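Long-range contacts in YPM (Yersinia pseudotuberculosis, PDB 1PM4), which is a superantigenic mitogen, a bacterial toxin with a jelly-roll fold that probably stimulates T cells as superantigens do: residues C20-K25 against D112-C117; L51-G56 against S80-I85. All coordinates share one frame; numbering follows the deposited sequence.

In the fold
Both contacts involve one four-stranded antiparallel sheet of the jelly roll. Interaction 1 bridges the tail segment 112-117 to strand 18-23, an edge strand of the sheet; interaction 2 pairs strand 47-54 with the start of strand 84-90. Since 84-90 lies between 18-23 and 47-54, the contacts are next to each other, their centres about 12 Å apart. They meet through both polar and packing contacts: Gly23 N lies 2.9 Å from Trp84 O, and Asn24 ND2 is 2.8 Å from Leu82 O, both probable hydrogen bonds, while the Asn24 side chain packs on the Trp84 ring. Both segments of interaction 2 fall between the two segments of interaction 1 in the sequence.

Interaction 1 of 2, residues C20-K25 against D112-C117; sequences CIIGNK and DVLTKC
Cys20 and Cys117 are joined covalently where the C-terminal tail of the jelly roll runs along strand 18-23, at the edge of one of its two sheets. SG of Cys20 and SG of Cys117 are 2.0 Å apart, with a C-S-S-C torsion of 109°, a right-handed disulfide.

Backbone bonds fix the register farther along. Leu114 N donates to Cys20 O at 2.8 Å, approached nearly along the C=O axis, and Ile22 N reaches Asp112 O, in its carbonyl plane, with an N-H...O angle of 163°. The two bonds flank Ile21 and Val113, and the chains run in opposite directions, so this is a single antiparallel bridge. Ile21 CA adds a CA-H...O contact to the same Asp112 O. Near the disulfide, one water links Cys20 N to Leu114 O.

Apolar contact is carried mainly by Leu114, whose two methyl branches divide between two partners: CD1 meets CB of Cys20 at 3.9 Å, while CD2 lies 3.8 Å from CG2 of Ile22, the Leu114 and Ile22 side chains lying roughly perpendicular. Leu114 also touches Ile85 of the neighbouring strand 84-90.

The charged group sits past the end of the strand. The two oxygens of the Asp112 carboxylate have different partners: OD2 accepts from Tyr9 OH, on a strand of the other sheet, and from Glu109 N, whereas OD1 faces Lys25. Glu109 OE1 gives the lysine a second acidic partner, which would probably steady its positive charge. Lys25 CG stands between its backbone N and carbonyl carbon (chi1 40°), and bends farther out turn the chain so that NZ meets Asp112 OD1 nearly along its C-O axis, at 2.6 Å.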
# COMPACT_ATOMS: atom_id res chain seq x y z
N CYS A 20 15.08 -1.13 -13.75
CA CYS A 20 14.70 -0.13 -12.78
C CYS A 20 15.10 1.27 -13.24
O CYS A 20 16.24 1.46 -13.76
CB CYS A 20 15.34 -0.43 -11.42
SG CYS A 20 14.53 -1.73 -10.51
N ILE A 21 14.18 2.19 -13.06
CA ILE A 21 14.32 3.57 -13.49
C ILE A 21 14.14 4.44 -12.25
O ILE A 21 13.15 4.33 -11.52
CB ILE A 21 13.31 3.90 -14.63
CG1 ILE A 21 13.63 3.03 -15.85
CG2 ILE A 21 13.37 5.42 -15.00
CD1 ILE A 21 12.73 3.22 -16.98
N ILE A 22 15.15 5.26 -11.99
CA ILE A 22 15.11 6.11 -10.80
C ILE A 22 14.55 7.53 -11.13
O ILE A 22 14.77 8.06 -12.19
CB ILE A 22 16.51 6.19 -10.16
CG1 ILE A 22 16.47 6.87 -8.81
CG2 ILE A 22 17.44 6.92 -11.00
CD1 ILE A 22 17.71 6.42 -7.97
N GLY A 23 13.91 8.09 -10.15
CA GLY A 23 13.37 9.45 -10.21
C GLY A 23 13.83 10.23 -9.01
O GLY A 23 14.01 9.68 -7.92
N ASN A 24 13.94 11.54 -9.21
CA ASN A 24 14.36 12.46 -8.17
C ASN A 24 15.63 11.99 -7.44
O ASN A 24 15.66 11.89 -6.22
CB ASN A 24 13.24 12.69 -7.16
CG ASN A 24 13.58 13.78 -6.19
OD1 ASN A 24 14.26 14.71 -6.57
ND2 ASN A 24 13.13 13.67 -4.95
N LYS A 25 16.67 11.68 -8.21
CA LYS A 25 17.72 10.79 -7.69
C LYS A 25 18.53 11.50 -6.55
O LYS A 25 18.84 10.88 -5.51
CB LYS A 25 18.57 10.17 -8.83
CG LYS A 25 18.94 11.09 -10.02
CD LYS A 25 20.04 10.43 -10.92
CE LYS A 25 19.65 10.29 -12.39
NZ LYS A 25 19.05 11.57 -12.96
N ASP A 112 18.95 7.78 -15.65
CA ASP A 112 17.78 7.39 -14.88
C ASP A 112 17.60 5.87 -14.96
O ASP A 112 17.00 5.32 -14.08
CB ASP A 112 16.49 8.09 -15.35
CG ASP A 112 16.52 9.61 -15.25
OD1 ASP A 112 17.38 10.21 -14.50
OD2 ASP A 112 15.69 10.32 -15.87
N VAL A 113 18.02 5.27 -16.07
CA VAL A 113 17.95 3.80 -16.25
C VAL A 113 19.08 3.19 -15.47
O VAL A 113 20.26 3.35 -15.81
CB VAL A 113 17.96 3.37 -17.72
CG1 VAL A 113 17.73 1.87 -17.80
CG2 VAL A 113 16.82 4.07 -18.45
N LEU A 114 18.73 2.56 -14.37
CA LEU A 114 19.70 1.97 -13.47
C LEU A 114 20.32 0.73 -14.08
O LEU A 114 19.69 -0.03 -14.86
CB LEU A 114 19.06 1.57 -12.13
CG LEU A 114 18.53 2.77 -11.35
CD1 LEU A 114 17.90 2.21 -10.10
CD2 LEU A 114 19.64 3.86 -11.02
N THR A 115 21.57 0.50 -13.74
CA THR A 115 22.19 -0.73 -14.15
C THR A 115 21.70 -1.90 -13.35
O THR A 115 21.80 -3.05 -13.80
CB THR A 115 23.74 -0.71 -14.07
OG1 THR A 115 24.14 -0.49 -12.71
CG2 THR A 115 24.32 0.35 -14.86
N LYS A 116 21.18 -1.64 -12.16
CA LYS A 116 20.72 -2.68 -11.30
C LYS A 116 19.56 -2.28 -10.42
O LYS A 116 19.47 -1.11 -10.01
CB LYS A 116 21.88 -3.20 -10.48
CG LYS A 116 22.33 -2.33 -9.35
CD LYS A 116 23.35 -3.20 -8.41
CE LYS A 116 22.60 -4.31 -7.57
NZ LYS A 116 22.89 -5.81 -7.95
N CYS A 117 18.63 -3.19 -10.16
CA CYS A 117 17.55 -2.91 -9.24
C CYS A 117 18.05 -3.18 -7.82
O CYS A 117 18.92 -4.02 -7.61
CB CYS A 117 16.37 -3.86 -9.49
SG CYS A 117 15.46 -3.43 -10.99
O HOH W 1 17.74 -1.96 -14.03
O HOH W 2 16.04 10.71 -11.32

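Interaction 2 of 2, residues L51-G56 against S80-I85; sequences LLRNVG and SGLSWI
The Arg53 guanidinium has CB of Trp84 over one of its faces, while carbonyl oxygens of Leu82 and Ser83 lie at its edge; Ser83 O, though close to NH1, is badly angled for a hydrogen bond. The Trp84 indole and the arginine extend next to each other in the same direction, but the two planes are 81° apart, so the groups do not stack; NH2 of Arg53 approaches CE3 of Trp84 obliquely, at 3.6 Å. A chi1 of 57° tucks the Trp84 ring over its own main chain, beside the arginine, where it also meets Trp86.

Two partners orient the guanidinium. NH1 donates to Leu82 O at 3.1 Å; the acceptor is near the guanidinium plane, yet the donor stands above the carbonyl plane, so no lone pair is addressed directly. NE forms a salt bridge with Asp76 of strand 72-78, and the chain, extended from CG to NE, carries NE across to it.

Along the backbone, Leu52 and Ile85 make an antiparallel hydrogen-bonded pair: Leu52 N reaches Ile85 O at 2.7 Å in an almost straight bond, and Ile85 N returns to Leu52 O at 2.9 Å. Arg53 and Trp84 follow as a non-hydrogen-bonded pair. On the sheet face opposite Arg53 and Trp84, Leu52 CD1 rests on Ile85 CG2 at 3.9 Å. Past the paired residues, the buried Asn54 O lacks a polar partner and is met by Leu82 CD1 at 3.2 Å.

Strands 47-54 and 84-90 are the inner pair of one jelly-roll sheet (order 18-23, 84-90, 47-54, 59-67), which Arg53 joins to the facing sheet through Asp76.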
# COMPACT_ATOMS: atom_id res chain seq x y z
N LEU A 51 6.36 0.46 -7.73
CA LEU A 51 6.91 1.67 -7.16
C LEU A 51 7.61 1.38 -5.85
O LEU A 51 7.00 0.82 -4.90
CB LEU A 51 5.79 2.73 -6.97
CG LEU A 51 6.24 4.03 -6.24
CD1 LEU A 51 7.46 4.79 -6.90
CD2 LEU A 51 5.08 4.93 -6.05
N LEU A 52 8.91 1.66 -5.81
CA LEU A 52 9.68 1.56 -4.59
C LEU A 52 10.08 2.94 -4.08
O LEU A 52 10.38 3.86 -4.88
CB LEU A 52 10.89 0.73 -4.84
CG LEU A 52 10.67 -0.62 -5.57
CD1 LEU A 52 11.99 -0.96 -6.18
CD2 LEU A 52 10.29 -1.59 -4.60
N ARG A 53 10.12 3.06 -2.76
CA ARG A 53 10.63 4.27 -2.11
C ARG A 53 11.80 3.96 -1.20
O ARG A 53 11.85 2.91 -0.59
CB ARG A 53 9.52 5.01 -1.34
CG ARG A 53 9.54 6.51 -1.76
CD ARG A 53 8.51 7.49 -1.12
NE ARG A 53 8.28 8.76 -1.86
CZ ARG A 53 9.21 9.46 -2.51
NH1 ARG A 53 10.46 9.06 -2.59
NH2 ARG A 53 8.87 10.59 -3.12
N ASN A 54 12.75 4.89 -1.10
CA ASN A 54 13.81 4.75 -0.13
C ASN A 54 13.26 5.25 1.22
O ASN A 54 12.82 6.38 1.35
CB ASN A 54 15.07 5.51 -0.52
CG ASN A 54 16.34 4.93 0.14
OD1 ASN A 54 17.46 4.97 -0.43
ND2 ASN A 54 16.16 4.36 1.33
N VAL A 55 13.29 4.39 2.20
CA VAL A 55 12.38 4.47 3.35
C VAL A 55 12.77 5.48 4.45
O VAL A 55 11.93 6.34 4.87
CB VAL A 55 12.21 3.05 3.91
CG1 VAL A 55 11.69 3.03 5.33
CG2 VAL A 55 11.26 2.29 2.99
N GLY A 56 13.99 5.34 4.96
CA GLY A 56 14.60 6.36 5.79
C GLY A 56 16.12 6.26 5.80
O GLY A 56 16.77 6.58 6.80
N SER A 80 11.31 16.33 3.63
CA SER A 80 12.61 15.89 3.13
C SER A 80 12.38 15.20 1.78
O SER A 80 11.43 14.45 1.62
CB SER A 80 13.33 14.95 4.11
N GLY A 81 13.25 15.48 0.82
CA GLY A 81 13.11 14.89 -0.50
C GLY A 81 13.50 13.44 -0.44
O GLY A 81 14.30 13.03 0.39
N LEU A 82 12.93 12.64 -1.33
CA LEU A 82 13.29 11.25 -1.41
C LEU A 82 13.15 10.78 -2.83
O LEU A 82 12.33 11.29 -3.61
CB LEU A 82 12.41 10.41 -0.50
CG LEU A 82 12.77 10.43 1.00
CD1 LEU A 82 11.84 9.45 1.69
CD2 LEU A 82 14.23 10.04 1.23
N SER A 83 13.95 9.79 -3.15
CA SER A 83 13.96 9.28 -4.49
C SER A 83 13.04 8.10 -4.55
O SER A 83 12.63 7.49 -3.54
CB SER A 83 15.39 8.97 -4.99
OG SER A 83 15.99 8.02 -4.17
N TRP A 84 12.70 7.75 -5.77
CA TRP A 84 11.80 6.63 -5.98
C TRP A 84 12.39 5.83 -7.11
O TRP A 84 13.16 6.36 -7.90
CB TRP A 84 10.40 7.14 -6.33
CG TRP A 84 10.27 8.01 -7.46
CD1 TRP A 84 10.15 7.65 -8.75
CD2 TRP A 84 10.18 9.47 -7.45
NE1 TRP A 84 9.99 8.74 -9.55
CE2 TRP A 84 10.01 9.89 -8.78
CE3 TRP A 84 10.20 10.44 -6.43
CZ2 TRP A 84 9.90 11.26 -9.17
CZ3 TRP A 84 10.08 11.81 -6.79
CH2 TRP A 84 9.93 12.20 -8.15
N ILE A 85 11.99 4.57 -7.18
CA ILE A 85 12.28 3.69 -8.31
C ILE A 85 11.03 3.05 -8.84
O ILE A 85 10.15 2.52 -8.10
CB ILE A 85 13.26 2.63 -7.89
CG1 ILE A 85 14.63 3.26 -7.74
CG2 ILE A 85 13.35 1.40 -8.91
CD1 ILE A 85 15.55 2.28 -7.05
O HOH W 3 10.34 13.49 -2.92